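Local coordinates for putative uncharacterized protein (Mycobacterium avium, PDB 2Z6V) that probably transfers a sulfuryl group to an acceptor molecule that has not been identified, at residues P374-D386 / L403-R413. Numbering follows the deposited sequence.
Sequences PQDRFALNAYRLD and LDTFDIELEGR
E409 meets the ring of F378 from one face: its OE2 stands 3.8 Å from CZ, displaced toward the rim, with the carboxylate and ring planes 73° apart. The same carboxylate forms a salt bridge with R341, which also makes a cation-pi contact with F378, so ring and acid share one arginine. L410 adds its carbonyl O, lying in the ring plane at the edge, 4.0 Å from F378 CZ, while its CB reaches the hydroxyl of Y383.

E411 buries more surface in this contact than any other residue. Its CG comes 3.5 Å from F378 CZ, and its OE2 lies over the ring face opposite E409, which leaves the end of the ring held between two glutamates. F378 gets there because its CG is anti to the backbone N (chi1 -178°), swinging the ring toward 409-411. The backbone O of E411 accepts the one hydrogen bond between the segments, from N381 N at 3.2 Å; the N-H...O angle of 142° and a donor lying out of the carbonyl plane mark it as bent. L380 CA-H also approaches this oxygen. Both 374-386 and 409-413 are irregular, so the segments pair through this one bond and side-chain contacts.

G412 lies against the Y383 ring obliquely, its CA near CZ and OH. The Y383 hydroxyl finds its hydrogen-bond partner in D274, whose OD2 also receives E411 N. R413 then runs beside L380, NH1 lying 3.5 Å from CD2 with that methyl at the guanidinium edge.

The contact therefore lays the C-terminal tail, beyond helix 392-405, along the loop that follows helix 360-371. Helix 336-341 borders the F378 end, helix 275-285 borders Y383 and E411, and R273, just past strand 267-272, takes E411 OE1 in a salt bridge.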
loop_
_atom_site.group_PDB
_atom_site.type_symbol
_atom_site.label_atom_id
_atom_site.label_comp_id
_atom_site.label_asym_id
_atom_site.label_seq_id
_atom_site.Cartn_x
_atom_site.Cartn_y
_atom_site.Cartn_z
ATOM N N PRO A 374 -6.879 11.536 -18.567
ATOM C CA PRO A 374 -6.052 12.742 -18.492
ATOM C C PRO A 374 -5.502 12.904 -17.082
ATOM O O PRO A 374 -6.148 12.523 -16.102
ATOM C CB PRO A 374 -7.024 13.853 -18.886
ATOM C CG PRO A 374 -8.352 13.319 -18.435
ATOM C CD PRO A 374 -8.278 11.877 -18.873
ATOM N N GLN A 375 -4.301 13.461 -16.982
ATOM C CA GLN A 375 -3.663 13.649 -15.689
ATOM C C GLN A 375 -3.540 15.123 -15.343
ATOM O O GLN A 375 -3.417 15.969 -16.230
ATOM C CB GLN A 375 -2.283 12.994 -15.698
ATOM C CG GLN A 375 -1.384 13.501 -16.809
ATOM C CD GLN A 375 -0.122 12.676 -16.965
ATOM O OE1 GLN A 375 0.649 12.516 -16.018
ATOM N NE2 GLN A 375 0.095 12.150 -18.167
ATOM N N ASP A 376 -3.579 15.421 -14.046
ATOM C CA ASP A 376 -3.467 16.794 -13.560
ATOM C C ASP A 376 -2.134 17.419 -13.966
ATOM O O ASP A 376 -1.063 16.933 -13.597
ATOM C CB ASP A 376 -3.612 16.834 -12.030
ATOM C CG ASP A 376 -5.015 16.469 -11.560
ATOM O OD1 ASP A 376 -5.258 16.489 -10.332
ATOM O OD2 ASP A 376 -5.877 16.163 -12.412
ATOM N N ARG A 377 -2.213 18.498 -14.733
ATOM C CA ARG A 377 -1.035 19.212 -15.204
ATOM C C ARG A 377 -0.101 19.495 -14.026
ATOM O O ARG A 377 -0.545 19.576 -12.880
ATOM C CB ARG A 377 -1.472 20.531 -15.852
ATOM C CG ARG A 377 -0.458 21.160 -16.792
ATOM C CD ARG A 377 -0.982 22.484 -17.342
ATOM N NE ARG A 377 -0.274 22.910 -18.548
ATOM C CZ ARG A 377 -0.362 22.294 -19.727
ATOM N NH1 ARG A 377 -1.131 21.221 -19.866
ATOM N NH2 ARG A 377 0.320 22.752 -20.769
ATOM N N PHE A 378 1.193 19.627 -14.304
ATOM C CA PHE A 378 2.164 19.923 -13.256
ATOM C C PHE A 378 1.947 21.386 -12.878
ATOM O O PHE A 378 1.966 22.259 -13.744
ATOM C CB PHE A 378 3.592 19.699 -13.781
ATOM C CG PHE A 378 4.674 19.944 -12.756
ATOM C CD1 PHE A 378 5.077 21.238 -12.441
ATOM C CD2 PHE A 378 5.280 18.876 -12.100
ATOM C CE1 PHE A 378 6.070 21.465 -11.489
ATOM C CE2 PHE A 378 6.272 19.091 -11.146
ATOM C CZ PHE A 378 6.667 20.388 -10.841
ATOM N N ALA A 379 1.732 21.659 -11.595
ATOM C CA ALA A 379 1.491 23.031 -11.163
ATOM C C ALA A 379 2.116 23.377 -9.819
ATOM O O ALA A 379 2.237 22.524 -8.936
ATOM C CB ALA A 379 -0.010 23.295 -11.117
ATOM N N LEU A 380 2.504 24.643 -9.671
ATOM C CA LEU A 380 3.112 25.134 -8.438
ATOM C C LEU A 380 2.114 25.921 -7.594
ATOM O O LEU A 380 1.521 26.893 -8.057
ATOM C CB LEU A 380 4.318 26.031 -8.744
ATOM C CG LEU A 380 5.580 25.410 -9.351
ATOM C CD1 LEU A 380 5.308 24.935 -10.771
ATOM C CD2 LEU A 380 6.692 26.445 -9.345
ATOM N N ASN A 381 1.936 25.488 -6.352
ATOM C CA ASN A 381 1.029 26.143 -5.419
ATOM C C ASN A 381 1.705 26.136 -4.058
ATOM O O ASN A 381 2.694 25.433 -3.858
ATOM C CB ASN A 381 -0.296 25.384 -5.332
ATOM C CG ASN A 381 -0.844 25.010 -6.693
ATOM O OD1 ASN A 381 -0.412 24.032 -7.302
ATOM N ND2 ASN A 381 -1.793 25.797 -7.184
ATOM N N ALA A 382 1.184 26.921 -3.123
ATOM C CA ALA A 382 1.767 26.960 -1.790
ATOM C C ALA A 382 1.429 25.644 -1.102
ATOM O O ALA A 382 0.266 25.248 -1.050
ATOM C CB ALA A 382 1.197 28.131 -1.001
ATOM N N TYR A 383 2.446 24.956 -0.592
ATOM C CA TYR A 383 2.216 23.684 0.083
ATOM C C TYR A 383 1.399 23.963 1.325
ATOM O O TYR A 383 0.318 23.414 1.545
ATOM C CB TYR A 383 3.522 23.052 0.568
ATOM C CG TYR A 383 4.738 23.201 -0.309
ATOM C CD1 TYR A 383 5.769 24.069 0.046
ATOM C CD2 TYR A 383 4.918 22.387 -1.422
ATOM C CE1 TYR A 383 6.953 24.107 -0.675
ATOM C CE2 TYR A 383 6.096 22.417 -2.150
ATOM C CZ TYR A 383 7.111 23.273 -1.771
ATOM O OH TYR A 383 8.288 23.268 -2.481
ATOM N N ARG A 384 1.978 24.829 2.142
ATOM C CA ARG A 384 1.422 25.238 3.411
ATOM C C ARG A 384 1.068 24.079 4.316
ATOM O O ARG A 384 0.019 23.437 4.206
ATOM C CB ARG A 384 0.259 26.207 3.206
ATOM C CG ARG A 384 0.757 27.661 3.241
ATOM C CD ARG A 384 2.027 27.848 2.383
ATOM N NE ARG A 384 3.183 28.373 3.121
ATOM C CZ ARG A 384 3.925 27.687 3.996
ATOM N NH1 ARG A 384 3.657 26.420 4.277
ATOM N NH2 ARG A 384 4.957 28.273 4.591
ATOM N N LEU A 385 2.022 23.824 5.202
ATOM C CA LEU A 385 1.947 22.774 6.185
ATOM C C LEU A 385 1.496 23.453 7.478
ATOM O O LEU A 385 1.557 22.869 8.565
ATOM C CB LEU A 385 3.333 22.136 6.361
ATOM C CG LEU A 385 4.252 21.858 5.154
ATOM C CD1 LEU A 385 3.496 21.145 4.052
ATOM C CD2 LEU A 385 4.817 23.159 4.630
ATOM N N ASP A 386 1.056 24.703 7.341
ATOM C CA ASP A 386 0.574 25.497 8.471
ATOM C C ASP A 386 -0.554 24.746 9.140
ATOM O O ASP A 386 -0.611 24.623 10.362
ATOM C CB ASP A 386 0.022 26.832 7.983
ATOM C CG ASP A 386 1.081 27.717 7.408
ATOM O OD1 ASP A 386 0.807 28.365 6.372
ATOM O OD2 ASP A 386 2.182 27.769 7.998
ATOM N N LEU A 403 17.081 15.656 -1.251
ATOM C CA LEU A 403 16.980 16.651 -2.313
ATOM C C LEU A 403 18.333 16.886 -2.952
ATOM O O LEU A 403 18.422 17.297 -4.110
ATOM C CB LEU A 403 16.427 17.974 -1.769
ATOM C CG LEU A 403 14.938 17.973 -1.415
ATOM C CD1 LEU A 403 14.573 19.257 -0.699
ATOM C CD2 LEU A 403 14.117 17.810 -2.684
ATOM N N ASP A 404 19.390 16.608 -2.199
ATOM C CA ASP A 404 20.732 16.806 -2.706
ATOM C C ASP A 404 21.185 15.690 -3.639
ATOM O O ASP A 404 21.928 15.931 -4.593
ATOM C CB ASP A 404 21.719 16.930 -1.551
ATOM C CG ASP A 404 23.116 17.217 -2.027
ATOM O OD1 ASP A 404 23.313 18.280 -2.656
ATOM O OD2 ASP A 404 24.011 16.378 -1.786
ATOM N N THR A 405 20.743 14.467 -3.375
ATOM C CA THR A 405 21.145 13.358 -4.220
ATOM C C THR A 405 20.230 13.146 -5.427
ATOM O O THR A 405 20.661 12.614 -6.448
ATOM C CB THR A 405 21.263 12.045 -3.396
ATOM O OG1 THR A 405 20.487 11.010 -4.012
ATOM C CG2 THR A 405 20.800 12.256 -1.980
ATOM N N PHE A 406 18.977 13.578 -5.321
ATOM C CA PHE A 406 18.017 13.419 -6.411
ATOM C C PHE A 406 17.528 14.767 -6.932
ATOM O O PHE A 406 17.131 15.635 -6.162
ATOM C CB PHE A 406 16.829 12.579 -5.943
ATOM C CG PHE A 406 17.194 11.172 -5.577
ATOM C CD1 PHE A 406 17.667 10.293 -6.542
ATOM C CD2 PHE A 406 17.069 10.725 -4.265
ATOM C CE1 PHE A 406 18.012 8.985 -6.211
ATOM C CE2 PHE A 406 17.412 9.414 -3.919
ATOM C CZ PHE A 406 17.884 8.542 -4.895
ATOM N N ASP A 407 17.554 14.926 -8.249
ATOM C CA ASP A 407 17.146 16.166 -8.893
ATOM C C ASP A 407 15.630 16.274 -9.013
ATOM O O ASP A 407 15.056 15.989 -10.071
ATOM C CB ASP A 407 17.803 16.251 -10.273
ATOM C CG ASP A 407 17.436 17.515 -11.023
ATOM O OD1 ASP A 407 17.594 18.617 -10.448
ATOM O OD2 ASP A 407 16.996 17.400 -12.191
ATOM N N ILE A 408 14.987 16.700 -7.929
ATOM C CA ILE A 408 13.534 16.822 -7.900
ATOM C C ILE A 408 13.028 18.233 -8.160
ATOM O O ILE A 408 13.451 19.192 -7.511
ATOM C CB ILE A 408 12.968 16.344 -6.549
ATOM C CG1 ILE A 408 13.324 14.870 -6.335
ATOM C CG2 ILE A 408 11.455 16.561 -6.513
ATOM C CD1 ILE A 408 12.845 14.307 -5.020
ATOM N N GLU A 409 12.104 18.342 -9.108
ATOM C CA GLU A 409 11.509 19.618 -9.488
ATOM C C GLU A 409 10.435 19.997 -8.467
ATOM O O GLU A 409 9.384 19.371 -8.400
ATOM C CB GLU A 409 10.903 19.483 -10.884
ATOM C CG GLU A 409 10.520 20.781 -11.559
ATOM C CD GLU A 409 10.367 20.606 -13.064
ATOM O OE1 GLU A 409 11.345 20.158 -13.709
ATOM O OE2 GLU A 409 9.278 20.911 -13.599
ATOM N N LEU A 410 10.701 21.024 -7.670
ATOM C CA LEU A 410 9.755 21.445 -6.647
ATOM C C LEU A 410 8.509 22.153 -7.176
ATOM O O LEU A 410 8.528 22.764 -8.246
ATOM C CB LEU A 410 10.461 22.336 -5.628
ATOM C CG LEU A 410 11.638 21.676 -4.904
ATOM C CD1 LEU A 410 12.207 22.651 -3.886
ATOM C CD2 LEU A 410 11.181 20.391 -4.217
ATOM N N GLU A 411 7.428 22.057 -6.405
ATOM C CA GLU A 411 6.143 22.669 -6.750
ATOM C C GLU A 411 5.782 23.719 -5.690
ATOM O O GLU A 411 4.606 23.961 -5.423
ATOM C CB GLU A 411 5.054 21.594 -6.773
ATOM C CG GLU A 411 5.373 20.371 -7.613
ATOM C CD GLU A 411 4.465 19.191 -7.292
ATOM O OE1 GLU A 411 4.609 18.603 -6.201
ATOM O OE2 GLU A 411 3.600 18.851 -8.124
ATOM N N GLY A 412 6.798 24.342 -5.101
ATOM C CA GLY A 412 6.571 25.319 -4.051
ATOM C C GLY A 412 6.112 26.723 -4.387
ATOM O O GLY A 412 5.947 27.083 -5.556
ATOM N N ARG A 413 5.911 27.508 -3.324
ATOM C CA ARG A 413 5.471 28.905 -3.381
ATOM C C ARG A 413 4.749 29.332 -4.661
ATOM O O ARG A 413 5.323 30.124 -5.440
ATOM C CB ARG A 413 6.661 29.842 -3.104
ATOM C CG ARG A 413 8.021 29.336 -3.585
ATOM C CD ARG A 413 8.070 29.164 -5.096
ATOM N NE ARG A 413 7.975 30.433 -5.812
ATOM C CZ ARG A 413 7.790 30.537 -7.126
ATOM N NH1 ARG A 413 7.677 29.446 -7.870
ATOM N NH2 ARG A 413 7.726 31.730 -7.699
#